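Local coordinates for transmembrane oligosaccharyl transferase (Archaeoglobus fulgidus, PDB 3WAJ), which belongs to the archaeal AglB branch of the STT3 oligosaccharyl transferase family, joining a multi-helix GT-C membrane domain with a bound zinc ion to a soluble C-terminal part, at residues Glu593-Glu597 and Gly689-Tyr693; Leu684-Gly689 and Gly760-Lys764; Val782-Ser787 and Ile864-Leu868; Thr791-Ala797 and Tyr809-Val815; Thr798-Asn802 and Pro833-Ile837. One frame throughout, in Å; residues are numbered along the deposited sequence.

Interaction 1 of 5, residues Glu593-Glu597 and Gly689-Tyr693; sequences ESYAE and GLSHY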
# COMPACT_ATOMS: atom_id res chain seq x y z
N GLU A 593 17.94 -16.50 18.74
CA GLU A 593 18.75 -15.38 18.30
C GLU A 593 19.75 -15.76 17.18
O GLU A 593 20.01 -14.96 16.30
CB GLU A 593 19.46 -14.71 19.48
CG GLU A 593 20.03 -13.34 19.14
CD GLU A 593 20.71 -12.66 20.31
OE1 GLU A 593 20.87 -13.29 21.38
OE2 GLU A 593 21.10 -11.48 20.16
N SER A 594 20.29 -16.98 17.23
CA SER A 594 21.23 -17.46 16.22
C SER A 594 20.67 -17.41 14.80
O SER A 594 21.34 -16.93 13.89
CB SER A 594 21.68 -18.89 16.51
OG SER A 594 22.01 -19.02 17.87
N TYR A 595 19.46 -17.92 14.62
CA TYR A 595 18.80 -17.87 13.32
C TYR A 595 18.58 -16.43 12.88
O TYR A 595 18.85 -16.08 11.73
CB TYR A 595 17.48 -18.63 13.34
CG TYR A 595 16.86 -18.79 11.96
CD1 TYR A 595 17.14 -19.90 11.17
CD2 TYR A 595 16.02 -17.81 11.43
CE1 TYR A 595 16.58 -20.05 9.91
CE2 TYR A 595 15.45 -17.95 10.18
CZ TYR A 595 15.74 -19.06 9.42
OH TYR A 595 15.17 -19.19 8.17
N ALA A 596 18.09 -15.59 13.79
CA ALA A 596 17.91 -14.16 13.51
C ALA A 596 19.21 -13.51 13.03
O ALA A 596 19.21 -12.71 12.08
CB ALA A 596 17.36 -13.42 14.74
N GLU A 597 20.30 -13.85 13.71
CA GLU A 597 21.65 -13.37 13.40
C GLU A 597 22.09 -13.80 11.99
O GLU A 597 22.74 -13.05 11.27
CB GLU A 597 22.63 -13.87 14.46
CG GLU A 597 23.67 -12.87 14.89
CD GLU A 597 23.08 -11.55 15.29
OE1 GLU A 597 23.74 -10.53 15.06
OE2 GLU A 597 21.96 -11.53 15.82
N GLY A 689 17.20 -10.66 27.21
CA GLY A 689 17.60 -12.02 26.86
C GLY A 689 18.55 -12.08 25.68
O GLY A 689 19.38 -12.99 25.59
N LEU A 690 18.44 -11.09 24.79
CA LEU A 690 19.23 -11.02 23.54
C LEU A 690 20.65 -10.50 23.74
O LEU A 690 20.90 -9.62 24.59
CB LEU A 690 18.50 -10.14 22.52
CG LEU A 690 17.11 -10.59 22.13
CD1 LEU A 690 16.41 -9.47 21.34
CD2 LEU A 690 17.21 -11.85 21.29
N SER A 691 21.59 -11.02 22.95
CA SER A 691 23.01 -10.70 23.08
C SER A 691 23.47 -9.57 22.18
O SER A 691 24.39 -8.83 22.53
CB SER A 691 23.85 -11.93 22.80
OG SER A 691 23.75 -12.85 23.85
N HIS A 692 22.82 -9.45 21.02
CA HIS A 692 23.30 -8.62 19.92
C HIS A 692 22.36 -7.48 19.57
O HIS A 692 22.48 -6.88 18.50
CB HIS A 692 23.52 -9.50 18.68
CG HIS A 692 24.50 -10.61 18.90
ND1 HIS A 692 25.85 -10.38 19.02
CD2 HIS A 692 24.32 -11.94 19.04
CE1 HIS A 692 26.47 -11.54 19.21
NE2 HIS A 692 25.56 -12.49 19.23
N TYR A 693 21.41 -7.18 20.46
CA TYR A 693 20.46 -6.10 20.21
C TYR A 693 20.27 -5.29 21.47
O TYR A 693 20.23 -5.85 22.56
CB TYR A 693 19.11 -6.67 19.74
CG TYR A 693 19.25 -7.45 18.47
CD1 TYR A 693 18.99 -6.86 17.25
CD2 TYR A 693 19.71 -8.75 18.48
CE1 TYR A 693 19.16 -7.55 16.07
CE2 TYR A 693 19.90 -9.46 17.29
CZ TYR A 693 19.61 -8.86 16.10
OH TYR A 693 19.79 -9.55 14.93
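OE2 of E593 is gripped by two consecutive backbone amides of the loop 689-693. The stronger bond comes from H692 N, 2.8 Å from E593 OE2. S691 N also lies 2.9 Å from that oxygen, but meets it at a poor angle and bonds it weakly. The better partner of S691 N is the second carboxylate oxygen, E593 OE1, at 2.9 Å with an N-H...O angle of 159°. In their main bonds to S691 and H692, OE1 and OE2 use their syn lone pairs; S691 N faces the pair of oxygens and H692 N approaches OE2, and together they limit the rotation of the carboxylate. E593 reaches that far because CG stands anti to its backbone N (chi1 -166°) and the rest of the chain is stretched out. Its shaft is covered by L690, whose CD2 packs 3.7 Å from E593 CD.

One helical turn on, E597 bends at chi2 and brings OE2 to the phenol of Y693. Y693 OH donates to E597 OE2 over 3.1 Å, arriving from above the carboxylate plane, while E593 OE2 lies in plane at the edge of the same ring, 3.5 Å from Y693 CD2. E597 OE1 has a stronger partner in R776, with which it forms a salt bridge, and the histidine ring turns ND1 to the carbonyl of V777. The first turn of helix 593-602 is thereby tied to the loop that leads from helix 678-684 into strand 693-698; M678 of that helix touches both A596 and L690, and V823 of strand 819-824 packs on S691 and H692.

Interaction 2 of 5, residues Leu684-Gly689 and Gly760-Lys764; sequences LFDGSG and GIPVK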
# COMPACT_ATOMS: atom_id res chain seq x y z
N LEU A 684 7.99 -7.12 23.16
CA LEU A 684 7.30 -7.45 24.42
C LEU A 684 8.27 -7.45 25.59
O LEU A 684 8.00 -6.85 26.62
CB LEU A 684 6.53 -8.78 24.32
CG LEU A 684 5.51 -9.03 25.44
CD1 LEU A 684 4.18 -9.45 24.87
CD2 LEU A 684 6.01 -10.07 26.45
N PHE A 685 9.42 -8.10 25.42
CA PHE A 685 10.43 -8.14 26.48
C PHE A 685 11.46 -7.00 26.40
O PHE A 685 12.43 -7.00 27.16
CB PHE A 685 11.13 -9.51 26.51
CG PHE A 685 10.20 -10.67 26.76
CD1 PHE A 685 9.76 -10.96 28.05
CD2 PHE A 685 9.78 -11.47 25.72
CE1 PHE A 685 8.90 -12.03 28.28
CE2 PHE A 685 8.92 -12.54 25.95
CZ PHE A 685 8.49 -12.82 27.23
N ASP A 686 11.26 -6.06 25.48
CA ASP A 686 12.14 -4.90 25.35
C ASP A 686 13.57 -5.30 25.06
O ASP A 686 14.52 -4.59 25.39
CB ASP A 686 12.03 -3.98 26.60
CG ASP A 686 10.66 -3.29 26.70
OD1 ASP A 686 10.18 -2.79 25.65
OD2 ASP A 686 10.06 -3.30 27.80
N GLY A 687 13.72 -6.46 24.43
CA GLY A 687 15.01 -6.95 24.01
C GLY A 687 15.73 -7.73 25.09
O GLY A 687 16.90 -8.07 24.93
N SER A 688 15.04 -8.02 26.18
CA SER A 688 15.66 -8.77 27.28
C SER A 688 16.01 -10.19 26.85
O SER A 688 15.21 -10.86 26.18
CB SER A 688 14.73 -8.79 28.50
OG SER A 688 15.41 -9.27 29.65
N GLY A 689 17.20 -10.66 27.21
CA GLY A 689 17.60 -12.02 26.86
C GLY A 689 18.55 -12.08 25.68
O GLY A 689 19.38 -12.99 25.59
N GLY A 760 12.69 -17.98 34.27
CA GLY A 760 12.58 -17.41 32.94
C GLY A 760 12.65 -15.88 32.90
O GLY A 760 12.66 -15.22 33.94
N ILE A 761 12.71 -15.33 31.69
CA ILE A 761 12.79 -13.88 31.49
C ILE A 761 11.55 -13.18 32.06
O ILE A 761 10.43 -13.45 31.63
CB ILE A 761 12.90 -13.57 29.99
CG1 ILE A 761 14.24 -14.07 29.43
CG2 ILE A 761 12.68 -12.08 29.72
CD1 ILE A 761 15.47 -13.35 29.97
N PRO A 762 11.75 -12.28 33.04
CA PRO A 762 10.56 -11.62 33.60
C PRO A 762 10.17 -10.42 32.77
O PRO A 762 11.03 -9.91 32.04
CB PRO A 762 11.03 -11.14 34.98
CG PRO A 762 12.51 -10.91 34.79
CD PRO A 762 12.98 -11.97 33.80
N VAL A 763 8.91 -9.99 32.87
CA VAL A 763 8.42 -8.83 32.15
C VAL A 763 7.41 -8.08 33.02
O VAL A 763 6.54 -8.70 33.65
CB VAL A 763 7.79 -9.23 30.80
CG1 VAL A 763 6.58 -10.14 31.02
CG2 VAL A 763 7.39 -8.00 29.98
N LYS A 764 7.50 -6.75 33.08
CA LYS A 764 6.52 -6.01 33.86
C LYS A 764 5.21 -5.88 33.09
O LYS A 764 5.21 -5.72 31.86
CB LYS A 764 7.05 -4.65 34.31
CG LYS A 764 8.02 -4.76 35.46
CD LYS A 764 8.36 -3.41 36.08
CE LYS A 764 9.05 -2.48 35.08
NZ LYS A 764 9.78 -1.38 35.78
O HOH W 1 11.25 -7.37 29.85
O HOH W 2 13.32 -8.91 31.72
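F685 packs against I761 and V763 in the close half of this contact. CD1 of its ring lies 3.5 Å from I761 CG2 and 3.8 Å from V763 CB, both aliphatic groups meeting the ring obliquely. With CG beside the backbone N (chi1 -61°), the ring takes I761 CG2 on one side of its plane, while V763 CB and the neighbouring L684 CD2 are on the other, L684 CD2 lying 3.7 Å above the centre of the F685 ring. Y751 adds an edge-to-face ring contact to F685. V763 reaches past the ring to the backbone, its CG2 3.6 Å from L684 O. I761 is the residue most covered by the contact: CG2 turns to the ring and S688, while CD1 rests 4.0 Å from G689 CA.

The other half is looser and wet. No direct hydrogen bond joins the two segments; instead, water 1 lies 3.0 Å from F685 O and is at most weakly linked to P762 O. Water 2 sits beside S688 OG at 3.0 Å. That hydroxyl is further occupied by W810 N and E808 O, so the serine ties the loop to strand 806-814. P762 contributes little beyond its carbonyl oxygen near the waters.

The shape of the 684-689 half comes from a type I' beta turn from F685 to S688, closed by S688 N donating to F685 O. D686 and G687 occupy the left-handed backbone conformations that define this turn, which lies in the loop between helix 678-684 and strand 693-698.

Interaction 3 of 5, residues Val782-Ser787 and Ile864-Leu868; sequences VTGKVS and IQLDL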
# COMPACT_ATOMS: atom_id res chain seq x y z
N VAL A 782 31.91 -11.02 27.91
CA VAL A 782 32.34 -11.20 29.29
C VAL A 782 32.45 -12.70 29.59
O VAL A 782 31.50 -13.46 29.36
CB VAL A 782 31.40 -10.51 30.31
CG1 VAL A 782 31.85 -10.80 31.73
CG2 VAL A 782 31.38 -9.01 30.06
N THR A 783 33.61 -13.11 30.09
CA THR A 783 33.88 -14.53 30.31
C THR A 783 34.83 -14.72 31.48
O THR A 783 35.47 -13.76 31.95
CB THR A 783 34.48 -15.18 29.07
OG1 THR A 783 34.46 -16.60 29.20
CG2 THR A 783 35.91 -14.70 28.88
N GLY A 784 34.94 -15.95 31.96
CA GLY A 784 35.80 -16.24 33.09
C GLY A 784 35.41 -17.54 33.76
O GLY A 784 34.66 -18.34 33.20
N LYS A 785 35.93 -17.76 34.96
CA LYS A 785 35.74 -19.03 35.64
C LYS A 785 34.79 -18.97 36.82
O LYS A 785 34.64 -17.93 37.48
CB LYS A 785 37.09 -19.62 36.05
CG LYS A 785 37.82 -20.34 34.92
CD LYS A 785 39.19 -20.84 35.36
CE LYS A 785 40.22 -19.72 35.38
NZ LYS A 785 40.60 -19.31 34.00
N VAL A 786 34.15 -20.09 37.09
CA VAL A 786 33.24 -20.21 38.22
C VAL A 786 33.78 -21.23 39.22
O VAL A 786 34.99 -21.48 39.27
CB VAL A 786 31.83 -20.59 37.75
CG1 VAL A 786 31.17 -19.41 37.07
CG2 VAL A 786 31.89 -21.78 36.81
N SER A 787 32.88 -21.83 40.00
CA SER A 787 33.27 -22.79 41.03
C SER A 787 32.10 -23.69 41.43
O SER A 787 31.23 -23.27 42.19
CB SER A 787 33.78 -22.03 42.26
OG SER A 787 32.94 -20.93 42.57
N ILE A 864 36.32 -9.67 27.69
CA ILE A 864 36.59 -9.23 29.06
C ILE A 864 36.69 -10.43 30.00
O ILE A 864 35.78 -11.26 30.06
CB ILE A 864 35.49 -8.28 29.57
CG1 ILE A 864 35.67 -6.89 28.95
CG2 ILE A 864 35.50 -8.20 31.10
CD1 ILE A 864 34.56 -5.91 29.29
N GLN A 865 37.80 -10.51 30.73
CA GLN A 865 38.01 -11.59 31.70
C GLN A 865 37.42 -11.19 33.04
O GLN A 865 37.76 -10.14 33.58
CB GLN A 865 39.50 -11.88 31.86
CG GLN A 865 40.28 -12.01 30.56
CD GLN A 865 39.94 -13.27 29.78
OE1 GLN A 865 39.32 -14.19 30.31
NE2 GLN A 865 40.33 -13.30 28.51
N LEU A 866 36.53 -12.02 33.57
CA LEU A 866 36.05 -11.82 34.93
C LEU A 866 35.88 -13.14 35.66
O LEU A 866 35.00 -13.94 35.32
CB LEU A 866 34.74 -11.02 34.97
CG LEU A 866 34.74 -10.00 36.10
CD1 LEU A 866 35.81 -8.95 35.85
CD2 LEU A 866 33.41 -9.33 36.25
N ASP A 867 36.74 -13.37 36.65
CA ASP A 867 36.67 -14.57 37.47
C ASP A 867 35.52 -14.44 38.47
O ASP A 867 35.32 -13.39 39.08
CB ASP A 867 38.00 -14.81 38.19
CG ASP A 867 38.58 -16.19 37.89
OD1 ASP A 867 38.40 -16.66 36.75
OD2 ASP A 867 39.20 -16.79 38.80
N LEU A 868 34.76 -15.52 38.62
CA LEU A 868 33.65 -15.55 39.55
C LEU A 868 33.83 -16.70 40.55
O LEU A 868 32.91 -17.45 40.83
CB LEU A 868 32.31 -15.67 38.79
CG LEU A 868 31.93 -14.54 37.81
CD1 LEU A 868 30.61 -14.85 37.10
CD2 LEU A 868 31.83 -13.20 38.52
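V782-S787 and I864-L868 run side by side in the same direction, bonded as a parallel strand pair at V782 with I864 and T783 with Q865 before the regular pattern breaks down. Strand 780-785 is central in a three-stranded mixed sheet, between 863-865 and 819-824. T783 sits at the centre of the regular part: T783 N donates to I864 O over 2.9 Å, and T783 O accepts from L866 N at 2.6 Å, both donors lying almost on the line of the carbonyl bond. Beyond it, G784 takes an unusually extended backbone, and its CA approaches L866 O to 3.3 Å in a CA-H...O contact.

The amide of K785 misses L866 O and turns to a side chain, D867 OD1, 3.2 Å from K785 N. The donor stands 39° out of the carboxylate plane. The same D867 OD1 lies 3.3 Å from K785 CB. Bends at chi3 and chi4 fold the lysine back over the aspartate, yet K785 NZ stays 4.4 Å from D867 OD1, beyond a salt bridge. One residue later the backbone pairing returns, with L868 N donating to K785 O at 2.7 Å.

T783 and Q865 point the same way on one face, where T783 OG1 bonds Y820 O and T821 OG1. V782 and I864 occupy the other, and V782 CG1 packs 4.3 Å from L866 CB. V786 and L868 continue into apolar contacts with V793 and A844. The polar content of the pairing is thus mainly backbone; D867 fills in for a missing carbonyl, and the nearby lysine charge probably adds a modest, solvent-softened attraction.

Interaction 4 of 5, residues Thr791-Ala797 and Tyr809-Val815; sequences TEVSVNA and YWQTVEV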
# COMPACT_ATOMS: atom_id res chain seq x y z
N THR A 791 25.96 -24.11 37.76
CA THR A 791 25.65 -24.58 36.42
C THR A 791 25.22 -23.44 35.50
O THR A 791 25.14 -23.62 34.28
CB THR A 791 24.59 -25.69 36.47
OG1 THR A 791 23.56 -25.32 37.40
CG2 THR A 791 25.23 -26.98 36.94
N GLU A 792 24.94 -22.28 36.08
CA GLU A 792 24.60 -21.10 35.30
C GLU A 792 24.93 -19.75 35.93
O GLU A 792 24.89 -19.58 37.16
CB GLU A 792 23.13 -21.13 34.85
CG GLU A 792 22.17 -21.75 35.83
CD GLU A 792 20.97 -22.33 35.13
OE1 GLU A 792 21.17 -23.03 34.11
OE2 GLU A 792 19.83 -22.09 35.57
N VAL A 793 25.26 -18.79 35.06
CA VAL A 793 25.58 -17.42 35.45
C VAL A 793 24.53 -16.47 34.86
O VAL A 793 24.22 -16.54 33.67
CB VAL A 793 26.98 -17.03 34.94
CG1 VAL A 793 27.34 -15.61 35.35
CG2 VAL A 793 28.03 -18.02 35.44
N SER A 794 23.98 -15.58 35.69
CA SER A 794 22.97 -14.64 35.19
C SER A 794 23.46 -13.20 35.23
O SER A 794 24.18 -12.81 36.14
CB SER A 794 21.66 -14.76 35.98
OG SER A 794 21.72 -14.02 37.19
N VAL A 795 23.06 -12.42 34.23
CA VAL A 795 23.36 -10.99 34.21
C VAL A 795 22.07 -10.16 34.26
O VAL A 795 21.04 -10.55 33.69
CB VAL A 795 24.21 -10.57 32.98
CG1 VAL A 795 24.88 -9.24 33.24
CG2 VAL A 795 25.26 -11.62 32.68
N ASN A 796 22.14 -9.02 34.93
CA ASN A 796 20.98 -8.19 35.21
C ASN A 796 21.37 -6.71 35.19
O ASN A 796 22.45 -6.33 35.65
CB ASN A 796 20.41 -8.57 36.58
CG ASN A 796 19.26 -7.68 37.02
OD1 ASN A 796 19.24 -7.20 38.15
ND2 ASN A 796 18.30 -7.47 36.13
N ALA A 797 20.50 -5.87 34.62
CA ALA A 797 20.72 -4.43 34.56
C ALA A 797 19.39 -3.71 34.37
O ALA A 797 18.46 -4.24 33.76
CB ALA A 797 21.68 -4.08 33.43
N TYR A 809 16.87 -5.72 31.92
CA TYR A 809 17.58 -6.58 30.98
C TYR A 809 18.07 -7.80 31.76
O TYR A 809 18.70 -7.66 32.82
CB TYR A 809 18.78 -5.87 30.34
CG TYR A 809 19.62 -6.79 29.48
CD1 TYR A 809 19.31 -6.99 28.14
CD2 TYR A 809 20.72 -7.48 30.00
CE1 TYR A 809 20.06 -7.85 27.34
CE2 TYR A 809 21.49 -8.33 29.19
CZ TYR A 809 21.15 -8.51 27.86
OH TYR A 809 21.88 -9.35 27.05
N TRP A 810 17.79 -8.99 31.25
CA TRP A 810 18.28 -10.22 31.85
C TRP A 810 18.90 -11.11 30.79
O TRP A 810 18.41 -11.17 29.66
CB TRP A 810 17.13 -11.00 32.49
CG TRP A 810 16.73 -10.53 33.86
CD1 TRP A 810 15.68 -9.71 34.17
CD2 TRP A 810 17.34 -10.90 35.10
NE1 TRP A 810 15.62 -9.53 35.53
CE2 TRP A 810 16.62 -10.25 36.13
CE3 TRP A 810 18.43 -11.71 35.44
CZ2 TRP A 810 16.97 -10.38 37.48
CZ3 TRP A 810 18.77 -11.84 36.78
CH2 TRP A 810 18.04 -11.19 37.78
N GLN A 811 19.97 -11.81 31.14
CA GLN A 811 20.44 -12.91 30.31
C GLN A 811 21.01 -13.97 31.25
O GLN A 811 21.67 -13.63 32.24
CB GLN A 811 21.50 -12.45 29.30
CG GLN A 811 21.88 -13.54 28.30
CD GLN A 811 23.01 -13.11 27.37
OE1 GLN A 811 23.33 -11.93 27.27
NE2 GLN A 811 23.60 -14.08 26.68
N THR A 812 20.73 -15.24 30.96
CA THR A 812 21.26 -16.33 31.77
C THR A 812 22.02 -17.31 30.90
O THR A 812 21.53 -17.72 29.84
CB THR A 812 20.17 -17.05 32.59
OG1 THR A 812 19.69 -16.17 33.61
CG2 THR A 812 20.75 -18.28 33.27
N VAL A 813 23.20 -17.68 31.36
CA VAL A 813 24.13 -18.45 30.56
C VAL A 813 24.54 -19.74 31.27
O VAL A 813 24.89 -19.74 32.45
CB VAL A 813 25.35 -17.58 30.19
CG1 VAL A 813 26.65 -18.30 30.41
CG2 VAL A 813 25.22 -17.09 28.75
N GLU A 814 24.47 -20.85 30.53
CA GLU A 814 24.80 -22.16 31.08
C GLU A 814 26.32 -22.30 31.17
O GLU A 814 27.05 -21.81 30.30
CB GLU A 814 24.22 -23.25 30.17
CG GLU A 814 24.13 -24.63 30.81
CD GLU A 814 23.46 -25.65 29.90
OE1 GLU A 814 23.49 -25.47 28.66
OE2 GLU A 814 22.90 -26.63 30.43
N VAL A 815 26.79 -22.95 32.23
CA VAL A 815 28.23 -23.11 32.46
C VAL A 815 28.81 -24.31 31.72
O VAL A 815 28.18 -25.37 31.63
CB VAL A 815 28.55 -23.20 33.96
CG1 VAL A 815 30.00 -23.56 34.19
CG2 VAL A 815 28.23 -21.88 34.63
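T791-A797 and Y809-V815 are joined first by backbone hydrogen bonds in the antiparallel pattern. V793 with V813, V795 with Q811 and A797 with Y809 form hydrogen-bonded pairs, each bonded in both directions; the shortest of these bonds runs from V795 N to Q811 O, 2.7 Å and nearly straight at 175°. V815 N adds a further bond to T791 O at the open end. Between these pairs, CA-H groups lean on carbonyls, as where N796 CA lies 3.3 Å from Y809 O.

Aromatic contact centres on W810. The amide of N796 lies over one face of the indole, its plane 17° from that of the ring, and N796 CB makes a CH-pi contact 3.7 Å from the centroid of the six-membered ring of W810. N796 reaches the ring with CG anti to its backbone N (chi1 175°). N796 ND2 also bonds Y809 O weakly, but its main partner is E808. S794 OG meets the indole at its edge, in plane, 3.7 Å from W810 CZ3.

Apolar contact is made on the other face, where V793 CG2 touches V815 CG2 at 3.9 Å and Y820, V822 and I842 cover the valines of strand 792-800. Together the two strands are the arms of a beta hairpin, 792-800 with 806-814, at one margin of a four-stranded antiparallel sheet in the long peripheral domain of AglB.

Interaction 5 of 5, residues Thr798-Asn802 and Pro833-Ile837; sequences TIKTN and PVKPI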
# COMPACT_ATOMS: atom_id res chain seq x y z
N THR A 798 19.29 -2.50 34.89
CA THR A 798 18.05 -1.74 34.71
C THR A 798 18.24 -0.74 33.56
O THR A 798 19.26 -0.05 33.48
CB THR A 798 17.63 -1.04 36.02
OG1 THR A 798 17.55 -2.02 37.05
CG2 THR A 798 16.27 -0.37 35.88
N ILE A 799 17.25 -0.69 32.67
CA ILE A 799 17.33 0.15 31.48
C ILE A 799 16.25 1.23 31.56
O ILE A 799 15.12 0.94 31.93
CB ILE A 799 17.13 -0.68 30.19
CG1 ILE A 799 17.99 -1.95 30.21
CG2 ILE A 799 17.38 0.17 28.93
CD1 ILE A 799 19.51 -1.68 30.19
N LYS A 800 16.60 2.48 31.22
CA LYS A 800 15.62 3.57 31.19
C LYS A 800 15.47 4.16 29.78
O LYS A 800 16.46 4.55 29.15
CB LYS A 800 16.01 4.68 32.16
CG LYS A 800 14.91 5.73 32.41
CD LYS A 800 15.43 6.82 33.35
CE LYS A 800 14.40 7.92 33.59
NZ LYS A 800 15.02 9.18 34.12
N THR A 801 14.24 4.24 29.30
CA THR A 801 13.98 4.73 27.95
C THR A 801 13.80 6.24 27.98
O THR A 801 13.55 6.82 29.03
CB THR A 801 12.73 4.07 27.35
OG1 THR A 801 11.56 4.78 27.76
CG2 THR A 801 12.64 2.61 27.81
N ASN A 802 13.87 6.86 26.81
CA ASN A 802 13.63 8.30 26.68
C ASN A 802 12.20 8.71 27.02
O ASN A 802 11.85 9.88 26.89
CB ASN A 802 13.96 8.75 25.27
CG ASN A 802 13.31 7.87 24.22
OD1 ASN A 802 13.45 6.64 24.24
ND2 ASN A 802 12.56 8.50 23.31
N PRO A 833 19.58 7.83 23.91
CA PRO A 833 18.62 8.25 24.94
C PRO A 833 18.04 7.09 25.76
O PRO A 833 17.51 7.32 26.84
CB PRO A 833 17.51 8.96 24.14
CG PRO A 833 17.65 8.47 22.74
CD PRO A 833 19.11 8.16 22.55
N VAL A 834 18.11 5.87 25.24
CA VAL A 834 17.81 4.71 26.06
C VAL A 834 19.13 4.23 26.65
O VAL A 834 20.03 3.84 25.90
CB VAL A 834 17.17 3.56 25.24
CG1 VAL A 834 17.11 2.29 26.07
CG2 VAL A 834 15.78 3.96 24.76
N LYS A 835 19.25 4.28 27.97
CA LYS A 835 20.51 3.87 28.62
C LYS A 835 20.32 2.99 29.86
O LYS A 835 19.27 3.02 30.50
CB LYS A 835 21.44 5.07 28.92
CG LYS A 835 20.79 6.32 29.48
CD LYS A 835 20.94 7.51 28.51
CE LYS A 835 22.40 7.90 28.28
NZ LYS A 835 22.59 8.82 27.10
N PRO A 836 21.34 2.18 30.17
CA PRO A 836 21.26 1.45 31.44
C PRO A 836 21.49 2.44 32.59
O PRO A 836 22.28 3.38 32.44
CB PRO A 836 22.41 0.43 31.34
CG PRO A 836 23.33 0.94 30.26
CD PRO A 836 22.50 1.78 29.34
N ILE A 837 20.79 2.25 33.70
CA ILE A 837 20.96 3.12 34.86
C ILE A 837 21.62 2.42 36.05
O ILE A 837 21.82 3.03 37.10
CB ILE A 837 19.65 3.78 35.34
CG1 ILE A 837 18.61 2.72 35.73
CG2 ILE A 837 19.11 4.74 34.28
CD1 ILE A 837 17.28 3.33 36.20
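I837, K800 and V834 give up most surface in this strand pairing. I837 straddles two residues of the opposite strand. Its CG1 stands between backbone N and carbonyl carbon (chi1 60°), which carries CD1 to 3.8 Å from T798 CG2, while the other branch sets I837 CG2 3.8 Å from K800 CB. The backbone secures the same spot, since I837 N donates to T798 O over 2.8 Å. T798 keeps its hydroxyl for E808, so its methyl branch is the one turned to I837.

K800 is held chiefly through its main chain. K800 N donates to K835 O at 2.8 Å in an almost straight bond of 178°, and K835 N returns one to K800 O. From CB outward the lysine is fully extended and leads away from the partner strand, so it is the root of the side chain, at CB, that meets I837 CG2.

V834 works with both branches. CG1, anti to the backbone N, meets I799 CG2 at 3.6 Å; CG2 packs 3.7 Å from T801 CA and also against the side-chain oxygen of N802. N802 itself is tied by ND2 to E698 O, and its CB rests on P833 CB. I799 spreads further, its CD1 3.8 Å from P836 CB. P836 occupies a non-hydrogen-bonded pair, where the lack of an N-H costs no bond to the facing strand.

These contacts join strands 792-800 and 835-844, the two inner strands of a four-stranded antiparallel sheet, at the end where M695 and E698 of strand 693-698 come against it.

Overall arrangement
All five contacts lie in the soluble C-terminal part, on the same side of the chain's centre. Interactions 1 and 2 share G689 in the loop between helix 678-684 and strand 693-698, their centres 14 Å apart. Both touch interaction 4: L690 O meets Y809 OH, and S688 OG meets W810 N, so one loop joins the core region to the peripheral sheet. Interactions 4 and 5 use successive parts of strand 792-800 and flank it with strands 806-814 and 835-844. Interaction 3 closes the chain around both, and its valine and leucine pack on V793 and V815, so the three-stranded sheet of 780-785 faces the four-stranded one across an apolar layer.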